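Local coordinates for protein N-hydroxyarylamine O-acetyltransferase (Bacillus cereus, PDB 4DMO) that acetylates arylamines as an active arylamine N-acetyltransferase, and probably also N-hydroxyarylamines, using a non-canonical catalytic triad, at residues M3-K8 with N57-I62; I53-L58 with L82-F87. One frame throughout, in Å; residues are numbered along the deposited sequence.

Overall arrangement
Contact 1 (3-8 with 57-62) and contact 2 (53-58 with 82-87) lie side by side, their centres about 7 Å apart, and both use helix 55-64. In contact 1 this helix meets the first turn of helix 5-14; in contact 2 its first turn reaches the C-terminal end of helix 71-84. The three helices are tied together directly as well: T4 OG1 lies 2.8 Å from D84 OD2, a probable hydrogen bond, and F6 CD1 packs 3.4 Å from K55 CG. The bound sulfonate ligand lies elsewhere, in a pocket that includes Y97, W104 and W182, so neither contact shares residues with that site.

Contact 1 (M3-K8 with N57-I62); sequences MTDFQK and NLKEKI
K59 has CG anti to its backbone N (chi1 177°), which sends the chain toward helix 5-14, and a bend at chi3 (72°) turns its ammonium to the carboxylate of D5. D5 CG is likewise anti, and the two side chains cross at about a right angle. K59 NZ donates to D5 OD1 at 3.0 Å, a salt bridge that uses the anti lone pair of OD1, away from OD2. Lysine suits this place because its long aliphatic part has a second task. K59 CB packs 3.8 Å from F6 CD1, meeting the ring obliquely, while K59 CD lies 3.9 Å from F6 CA. The phenylalanine is buried and also touches Y80 and D84 of helix 71-84, so its ring fills the junction of three helices, where a large flat hydrocarbon group is at home.

The segment that carries D5 and F6 starts its helix with a capping box. T4, at the N-cap, accepts from Q7 N through OG1 at 3.3 Å, and Q7 OE1 returns the favour by accepting from T4 N at 3.2 Å, the donor tilted 34° from the carbonyl plane. A threonine hydroxyl and a glutamine amide oxygen thus replace backbone acceptors that the first turn lacks.

The strongest polar partner of K59 is E56, one turn earlier on its own helix. The K59 ammonium therefore sits between the carboxylates of E56 and D5, a setting that would be expected to stabilise its positive charge, while the link to D5 adds an electrostatic tie beside the nonpolar packing against F6.

Contact 2 (I53-L58 with L82-F87); sequences ISKENL and LKDSGF
D84 OD2 is gripped by two groups: K55 NZ donates to it at 2.7 Å, and the hydroxyl of T4, at the start of helix 5-14, hydrogen-bonds to it as well. The lysine uses the syn lone pair of OD2 and approaches from the side shared by both oxygens, nearer OD2, and K55 NZ also comes within 3.2 Å of D84 OD1. Lysine suits the task by its length, since the CA atoms of K55 and D84 are 10.9 Å apart; its chain runs extended beyond CG to bridge the gap, meeting an aspartate that comes from the opposite direction. Along the way its CG packs against the F6 ring, and the chain also touches Y80.

Both partners stand near helix ends. Helix 55-64 begins just after S54, an N-cap whose OG accepts from N57 N at 3.1 Å, a role for which a short hydroxyl side chain is well fitted. Helix 71-84 ends in a Schellman motif: F87 N bonds to L82 O at 3.1 Å and G86 N to K83 O at 3.0 Å. G86 is the C-prime residue, with phi at 87°, where a CB would be pressed against the preceding carbonyl oxygen. D84 is the last residue of that helix, where a carboxylate meets an unfavourable dipole, which K55 and the N-terminal end of helix 5-14, beside T4, would be expected to offset.

Contact 1 (M3-K8 with N57-I62)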
ATOM      1  N   MET A   3     -21.105   0.600 -13.868  1.00 39.58           N
ATOM      2  CA  MET A   3     -20.303   1.043 -12.679  1.00 48.18           C
ATOM      3  C   MET A   3     -20.839   0.472 -11.366  1.00 48.81           C
ATOM      4  O   MET A   3     -21.958   0.794 -10.969  1.00 51.31           O
ATOM      5  CB  MET A   3     -20.314   2.565 -12.592  1.00 42.79           C
ATOM      6  CG  MET A   3     -19.463   3.131 -11.468  1.00 48.78           C
ATOM      7  SD  MET A   3     -19.267   4.934 -11.543  1.00 63.25           S
ATOM      8  CE  MET A   3     -18.356   5.120 -13.073  1.00 52.69           C
ATOM      9  N   THR A   4     -20.054  -0.366 -10.681  1.00 46.18           N
ATOM     10  CA  THR A   4     -20.510  -0.934  -9.400  1.00 42.16           C
ATOM     11  C   THR A   4     -20.425   0.091  -8.276  1.00 28.32           C
ATOM     12  O   THR A   4     -19.877   1.166  -8.452  1.00 32.70           O
ATOM     13  CB  THR A   4     -19.702  -2.174  -8.966  1.00 42.91           C
ATOM     14  OG1 THR A   4     -18.379  -1.778  -8.582  1.00 40.60           O
ATOM     15  CG2 THR A   4     -19.645  -3.194 -10.084  1.00 40.04           C
ATOM     16  N   ASP A   5     -20.987  -0.251  -7.124  1.00 34.75           N
ATOM     17  CA  ASP A   5     -20.933   0.622  -5.961  1.00 42.07           C
ATOM     18  C   ASP A   5     -19.468   0.773  -5.492  1.00 38.58           C
ATOM     19  O   ASP A   5     -19.029   1.863  -5.113  1.00 34.78           O
ATOM     20  CB  ASP A   5     -21.811   0.055  -4.838  1.00 36.41           C
ATOM     21  CG  ASP A   5     -21.929   1.001  -3.647  1.00 46.33           C
ATOM     22  OD1 ASP A   5     -21.750   0.524  -2.500  1.00 42.49           O
ATOM     23  OD2 ASP A   5     -22.205   2.210  -3.853  1.00 43.49           O
ATOM     24  N   PHE A   6     -18.723  -0.331  -5.506  1.00 35.65           N
ATOM     25  CA  PHE A   6     -17.311  -0.291  -5.147  1.00 30.66           C
ATOM     26  C   PHE A   6     -16.594   0.776  -5.952  1.00 30.43           C
ATOM     27  O   PHE A   6     -15.899   1.608  -5.387  1.00 28.57           O
ATOM     28  CB  PHE A   6     -16.640  -1.654  -5.344  1.00 34.95           C
ATOM     29  CG  PHE A   6     -15.337  -1.788  -4.595  1.00 29.38           C
ATOM     30  CD1 PHE A   6     -15.296  -2.425  -3.366  1.00 25.62           C
ATOM     31  CD2 PHE A   6     -14.161  -1.245  -5.106  1.00 26.50           C
ATOM     32  CE1 PHE A   6     -14.100  -2.536  -2.662  1.00 26.94           C
ATOM     33  CE2 PHE A   6     -12.959  -1.352  -4.404  1.00 21.91           C
ATOM     34  CZ  PHE A   6     -12.935  -1.987  -3.188  1.00 25.78           C
ATOM     35  N   GLN A   7     -16.775   0.759  -7.272  1.00 28.17           N
ATOM     36  CA  GLN A   7     -16.163   1.748  -8.164  1.00 31.98           C
ATOM     37  C   GLN A   7     -16.570   3.188  -7.815  1.00 33.52           C
ATOM     38  O   GLN A   7     -15.740   4.111  -7.792  1.00 31.05           O
ATOM     39  CB  GLN A   7     -16.557   1.452  -9.609  1.00 38.89           C
ATOM     40  CG  GLN A   7     -15.895   0.218 -10.201  1.00 35.70           C
ATOM     41  CD  GLN A   7     -16.195   0.049 -11.691  1.00 46.86           C
ATOM     42  OE1 GLN A   7     -17.178  -0.597 -12.063  1.00 41.61           O
ATOM     43  NE2 GLN A   7     -15.348   0.632 -12.546  1.00 30.28           N
ATOM     44  N   LYS A   8     -17.855   3.387  -7.553  1.00 32.04           N
ATOM     45  CA  LYS A   8     -18.341   4.733  -7.278  1.00 39.89           C
ATOM     46  C   LYS A   8     -17.738   5.280  -5.972  1.00 27.33           C
ATOM     47  O   LYS A   8     -17.257   6.412  -5.930  1.00 26.37           O
ATOM     48  CB  LYS A   8     -19.871   4.733  -7.199  1.00 39.99           C
ATOM     49  CG  LYS A   8     -20.476   6.111  -7.096  1.00 46.50           C
ATOM     50  CD  LYS A   8     -21.994   6.069  -6.888  1.00 53.27           C
ATOM     51  CE  LYS A   8     -22.596   7.468  -6.638  1.00 51.63           C
ATOM     52  NZ  LYS A   8     -24.037   7.397  -6.225  1.00 67.19           N
ATOM     53  N   ASN A  57     -15.980  -5.717   3.443  1.00 18.01           N
ATOM     54  CA  ASN A  57     -15.321  -5.160   4.612  1.00 22.37           C
ATOM     55  C   ASN A  57     -14.383  -4.001   4.203  1.00 21.96           C
ATOM     56  O   ASN A  57     -14.282  -2.975   4.873  1.00 19.36           O
ATOM     57  CB  ASN A  57     -14.567  -6.256   5.370  1.00 20.64           C
ATOM     58  CG  ASN A  57     -15.508  -7.202   6.096  1.00 17.49           C
ATOM     59  OD1 ASN A  57     -16.671  -6.883   6.266  1.00 22.01           O
ATOM     60  ND2 ASN A  57     -15.001  -8.325   6.575  1.00 19.54           N
ATOM     61  N   LEU A  58     -13.712  -4.145   3.073  1.00 23.30           N
ATOM     62  CA  LEU A  58     -12.748  -3.130   2.683  1.00 17.08           C
ATOM     63  C   LEU A  58     -13.430  -1.862   2.141  1.00 19.77           C
ATOM     64  O   LEU A  58     -12.976  -0.729   2.401  1.00 18.94           O
ATOM     65  CB  LEU A  58     -11.739  -3.720   1.694  1.00 17.42           C
ATOM     66  CG  LEU A  58     -10.699  -4.665   2.298  1.00 19.47           C
ATOM     67  CD1 LEU A  58      -9.856  -5.272   1.183  1.00 27.88           C
ATOM     68  CD2 LEU A  58      -9.777  -3.946   3.300  1.00 19.18           C
ATOM     69  N   LYS A  59     -14.506  -2.041   1.371  1.00 22.22           N
ATOM     70  CA  LYS A  59     -15.311  -0.904   0.901  1.00 24.59           C
ATOM     71  C   LYS A  59     -15.787  -0.059   2.085  1.00 21.34           C
ATOM     72  O   LYS A  59     -15.741   1.165   2.031  1.00 23.41           O
ATOM     73  CB  LYS A  59     -16.519  -1.396   0.092  1.00 25.32           C
ATOM     74  CG  LYS A  59     -17.447  -0.265  -0.358  1.00 32.74           C
ATOM     75  CD  LYS A  59     -18.481  -0.737  -1.403  1.00 38.47           C
ATOM     76  CE  LYS A  59     -19.544  -1.623  -0.777  1.00 43.47           C
ATOM     77  NZ  LYS A  59     -20.518  -2.162  -1.790  1.00 45.75           N
ATOM     78  N   GLU A  60     -16.226  -0.735   3.144  1.00 20.25           N
ATOM     79  CA  GLU A  60     -16.726  -0.116   4.379  1.00 22.51           C
ATOM     80  C   GLU A  60     -15.623   0.578   5.172  1.00 21.83           C
ATOM     81  O   GLU A  60     -15.761   1.725   5.544  1.00 20.19           O
ATOM     82  CB  GLU A  60     -17.375  -1.188   5.262  1.00 24.42           C
ATOM     83  CG  GLU A  60     -17.701  -0.745   6.701  1.00 35.24           C
ATOM     84  CD  GLU A  60     -19.091  -0.141   6.854  1.00 46.69           C
ATOM     85  OE1 GLU A  60     -19.726   0.160   5.816  1.00 47.48           O
ATOM     86  OE2 GLU A  60     -19.532   0.070   8.014  1.00 50.47           O
ATOM     87  N   LYS A  61     -14.521  -0.127   5.429  1.00 25.79           N
ATOM     88  CA  LYS A  61     -13.423   0.462   6.190  1.00 18.85           C
ATOM     89  C   LYS A  61     -12.751   1.604   5.414  1.00 14.11           C
ATOM     90  O   LYS A  61     -12.635   2.736   5.910  1.00 16.43           O
ATOM     91  CB  LYS A  61     -12.384  -0.610   6.593  1.00 12.27           C
ATOM     92  CG  LYS A  61     -11.272  -0.029   7.464  1.00 20.03           C
ATOM     93  CD  LYS A  61     -10.020  -0.893   7.576  1.00 17.99           C
ATOM     94  CE  LYS A  61      -8.988  -0.242   8.505  1.00 13.80           C
ATOM     95  NZ  LYS A  61      -7.583  -0.584   8.070  1.00 19.67           N
ATOM     96  N   ILE A  62     -12.344   1.329   4.181  1.00 14.08           N
ATOM     97  CA  ILE A  62     -11.506   2.256   3.441  1.00 15.45           C
ATOM     98  C   ILE A  62     -12.313   3.316   2.724  1.00 20.47           C
ATOM     99  O   ILE A  62     -11.959   4.489   2.749  1.00 18.60           O
ATOM    100  CB  ILE A  62     -10.634   1.522   2.335  1.00 19.20           C
ATOM    101  CG1 ILE A  62      -9.816   0.379   2.915  1.00 19.05           C
ATOM    102  CG2 ILE A  62      -9.688   2.488   1.649  1.00 14.83           C
ATOM    103  CD1 ILE A  62      -8.644   0.820   3.703  1.00 24.10           C
TER

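Contact 2 (I53-L58 with L82-F87)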
ATOM      1  N   ILE A  53     -10.508  -9.980   5.418  1.00 15.74           N
ATOM      2  CA  ILE A  53     -10.210  -9.236   4.216  1.00 18.45           C
ATOM      3  C   ILE A  53     -11.205  -9.658   3.132  1.00 26.55           C
ATOM      4  O   ILE A  53     -11.184 -10.804   2.679  1.00 32.89           O
ATOM      5  CB  ILE A  53      -8.778  -9.503   3.733  1.00 16.98           C
ATOM      6  CG1 ILE A  53      -7.788  -9.130   4.811  1.00 13.29           C
ATOM      7  CG2 ILE A  53      -8.487  -8.746   2.448  1.00 18.94           C
ATOM      8  CD1 ILE A  53      -8.015  -7.765   5.407  1.00 20.81           C
ATOM      9  N   SER A  54     -12.069  -8.727   2.733  1.00 26.68           N
ATOM     10  CA  SER A  54     -13.076  -8.984   1.727  1.00 24.51           C
ATOM     11  C   SER A  54     -13.390  -7.665   1.048  1.00 19.91           C
ATOM     12  O   SER A  54     -13.034  -6.612   1.531  1.00 20.23           O
ATOM     13  CB  SER A  54     -14.350  -9.574   2.356  1.00 22.54           C
ATOM     14  OG  SER A  54     -15.083  -8.615   3.113  1.00 24.84           O
ATOM     15  N   LYS A  55     -14.038  -7.744  -0.098  1.00 20.20           N
ATOM     16  CA  LYS A  55     -14.428  -6.570  -0.838  1.00 19.27           C
ATOM     17  C   LYS A  55     -15.368  -5.687  -0.021  1.00 25.69           C
ATOM     18  O   LYS A  55     -15.231  -4.458   0.000  1.00 24.10           O
ATOM     19  CB  LYS A  55     -15.113  -6.994  -2.123  1.00 25.12           C
ATOM     20  CG  LYS A  55     -15.314  -5.864  -3.124  1.00 32.42           C
ATOM     21  CD  LYS A  55     -15.839  -6.369  -4.467  1.00 21.99           C
ATOM     22  CE  LYS A  55     -16.335  -5.195  -5.283  1.00 30.18           C
ATOM     23  NZ  LYS A  55     -17.050  -5.593  -6.518  1.00 38.22           N
ATOM     24  N   GLU A  56     -16.348  -6.311   0.627  1.00 28.91           N
ATOM     25  CA  GLU A  56     -17.332  -5.558   1.422  1.00 30.98           C
ATOM     26  C   GLU A  56     -16.716  -4.933   2.657  1.00 20.33           C
ATOM     27  O   GLU A  56     -16.917  -3.754   2.893  1.00 22.47           O
ATOM     28  CB  GLU A  56     -18.522  -6.430   1.819  1.00 29.70           C
ATOM     29  CG  GLU A  56     -19.556  -6.556   0.724  1.00 35.77           C
ATOM     30  CD  GLU A  56     -20.510  -5.365   0.711  1.00 46.72           C
ATOM     31  OE1 GLU A  56     -21.509  -5.406   1.469  1.00 58.30           O
ATOM     32  OE2 GLU A  56     -20.267  -4.393  -0.039  1.00 44.33           O
ATOM     33  N   ASN A  57     -15.980  -5.717   3.443  1.00 18.01           N
ATOM     34  CA  ASN A  57     -15.321  -5.160   4.612  1.00 22.37           C
ATOM     35  C   ASN A  57     -14.383  -4.001   4.203  1.00 21.96           C
ATOM     36  O   ASN A  57     -14.282  -2.975   4.873  1.00 19.36           O
ATOM     37  CB  ASN A  57     -14.567  -6.256   5.370  1.00 20.64           C
ATOM     38  CG  ASN A  57     -15.508  -7.202   6.096  1.00 17.49           C
ATOM     39  OD1 ASN A  57     -16.671  -6.883   6.266  1.00 22.01           O
ATOM     40  ND2 ASN A  57     -15.001  -8.325   6.575  1.00 19.54           N
ATOM     41  N   LEU A  58     -13.712  -4.145   3.073  1.00 23.30           N
ATOM     42  CA  LEU A  58     -12.748  -3.130   2.683  1.00 17.08           C
ATOM     43  C   LEU A  58     -13.430  -1.862   2.141  1.00 19.77           C
ATOM     44  O   LEU A  58     -12.976  -0.729   2.401  1.00 18.94           O
ATOM     45  CB  LEU A  58     -11.739  -3.720   1.694  1.00 17.42           C
ATOM     46  CG  LEU A  58     -10.699  -4.665   2.298  1.00 19.47           C
ATOM     47  CD1 LEU A  58      -9.856  -5.272   1.183  1.00 27.88           C
ATOM     48  CD2 LEU A  58      -9.777  -3.946   3.300  1.00 19.18           C
ATOM     49  N   LEU A  82      -9.866  -2.590  -9.636  1.00 30.89           N
ATOM     50  CA  LEU A  82      -9.318  -2.885 -10.974  1.00 36.17           C
ATOM     51  C   LEU A  82     -10.122  -3.994 -11.653  1.00 30.72           C
ATOM     52  O   LEU A  82     -10.384  -3.927 -12.847  1.00 32.54           O
ATOM     53  CB  LEU A  82      -7.828  -3.269 -10.901  1.00 26.68           C
ATOM     54  CG  LEU A  82      -6.892  -2.112 -10.529  1.00 24.71           C
ATOM     55  CD1 LEU A  82      -5.451  -2.568 -10.399  1.00 23.55           C
ATOM     56  CD2 LEU A  82      -6.977  -0.992 -11.549  1.00 25.98           C
ATOM     57  N   LYS A  83     -10.530  -4.987 -10.870  1.00 27.99           N
ATOM     58  CA  LYS A  83     -11.351  -6.097 -11.346  1.00 27.51           C
ATOM     59  C   LYS A  83     -12.709  -5.623 -11.873  1.00 34.39           C
ATOM     60  O   LYS A  83     -13.106  -6.004 -12.975  1.00 37.17           O
ATOM     61  CB  LYS A  83     -11.547  -7.084 -10.196  1.00 33.27           C
ATOM     62  CG  LYS A  83     -11.865  -8.515 -10.564  1.00 26.70           C
ATOM     63  CD  LYS A  83     -11.608  -9.359  -9.324  1.00 36.51           C
ATOM     64  CE  LYS A  83     -12.332 -10.701  -9.316  1.00 46.96           C
ATOM     65  NZ  LYS A  83     -12.760 -11.059  -7.898  1.00 50.57           N
ATOM     66  N   ASP A  84     -13.434  -4.815 -11.083  1.00 34.84           N
ATOM     67  CA  ASP A  84     -14.717  -4.247 -11.532  1.00 35.85           C
ATOM     68  C   ASP A  84     -14.557  -3.345 -12.749  1.00 33.73           C
ATOM     69  O   ASP A  84     -15.488  -3.177 -13.532  1.00 40.14           O
ATOM     70  CB  ASP A  84     -15.395  -3.446 -10.436  1.00 36.75           C
ATOM     71  CG  ASP A  84     -15.949  -4.309  -9.358  1.00 31.21           C
ATOM     72  OD1 ASP A  84     -15.881  -5.547  -9.500  1.00 42.83           O
ATOM     73  OD2 ASP A  84     -16.436  -3.749  -8.357  1.00 30.02           O
ATOM     74  N   SER A  85     -13.377  -2.757 -12.893  1.00 38.41           N
ATOM     75  CA  SER A  85     -13.078  -1.896 -14.035  1.00 36.17           C
ATOM     76  C   SER A  85     -12.685  -2.699 -15.272  1.00 31.89           C
ATOM     77  O   SER A  85     -12.213  -2.131 -16.251  1.00 31.94           O
ATOM     78  CB  SER A  85     -11.960  -0.905 -13.697  1.00 25.75           C
ATOM     79  OG  SER A  85     -12.329  -0.070 -12.613  1.00 36.78           O
ATOM     80  N   GLY A  86     -12.851  -4.016 -15.222  1.00 29.81           N
ATOM     81  CA  GLY A  86     -12.623  -4.838 -16.399  1.00 31.56           C
ATOM     82  C   GLY A  86     -11.186  -5.305 -16.616  1.00 39.80           C
ATOM     83  O   GLY A  86     -10.927  -6.054 -17.562  1.00 40.76           O
ATOM     84  N   PHE A  87     -10.246  -4.877 -15.773  1.00 32.04           N
ATOM     85  CA  PHE A  87      -8.852  -5.330 -15.899  1.00 32.48           C
ATOM     86  C   PHE A  87      -8.619  -6.767 -15.460  1.00 22.23           C
ATOM     87  O   PHE A  87      -9.256  -7.257 -14.532  1.00 35.71           O
ATOM     88  CB  PHE A  87      -7.935  -4.469 -15.070  1.00 30.44           C
ATOM     89  CG  PHE A  87      -7.805  -3.097 -15.571  1.00 28.76           C
ATOM     90  CD1 PHE A  87      -8.576  -2.096 -15.032  1.00 26.47           C
ATOM     91  CD2 PHE A  87      -6.903  -2.796 -16.562  1.00 23.62           C
ATOM     92  CE1 PHE A  87      -8.446  -0.811 -15.474  1.00 30.32           C
ATOM     93  CE2 PHE A  87      -6.776  -1.520 -17.012  1.00 28.40           C
ATOM     94  CZ  PHE A  87      -7.555  -0.520 -16.461  1.00 21.72           C
TER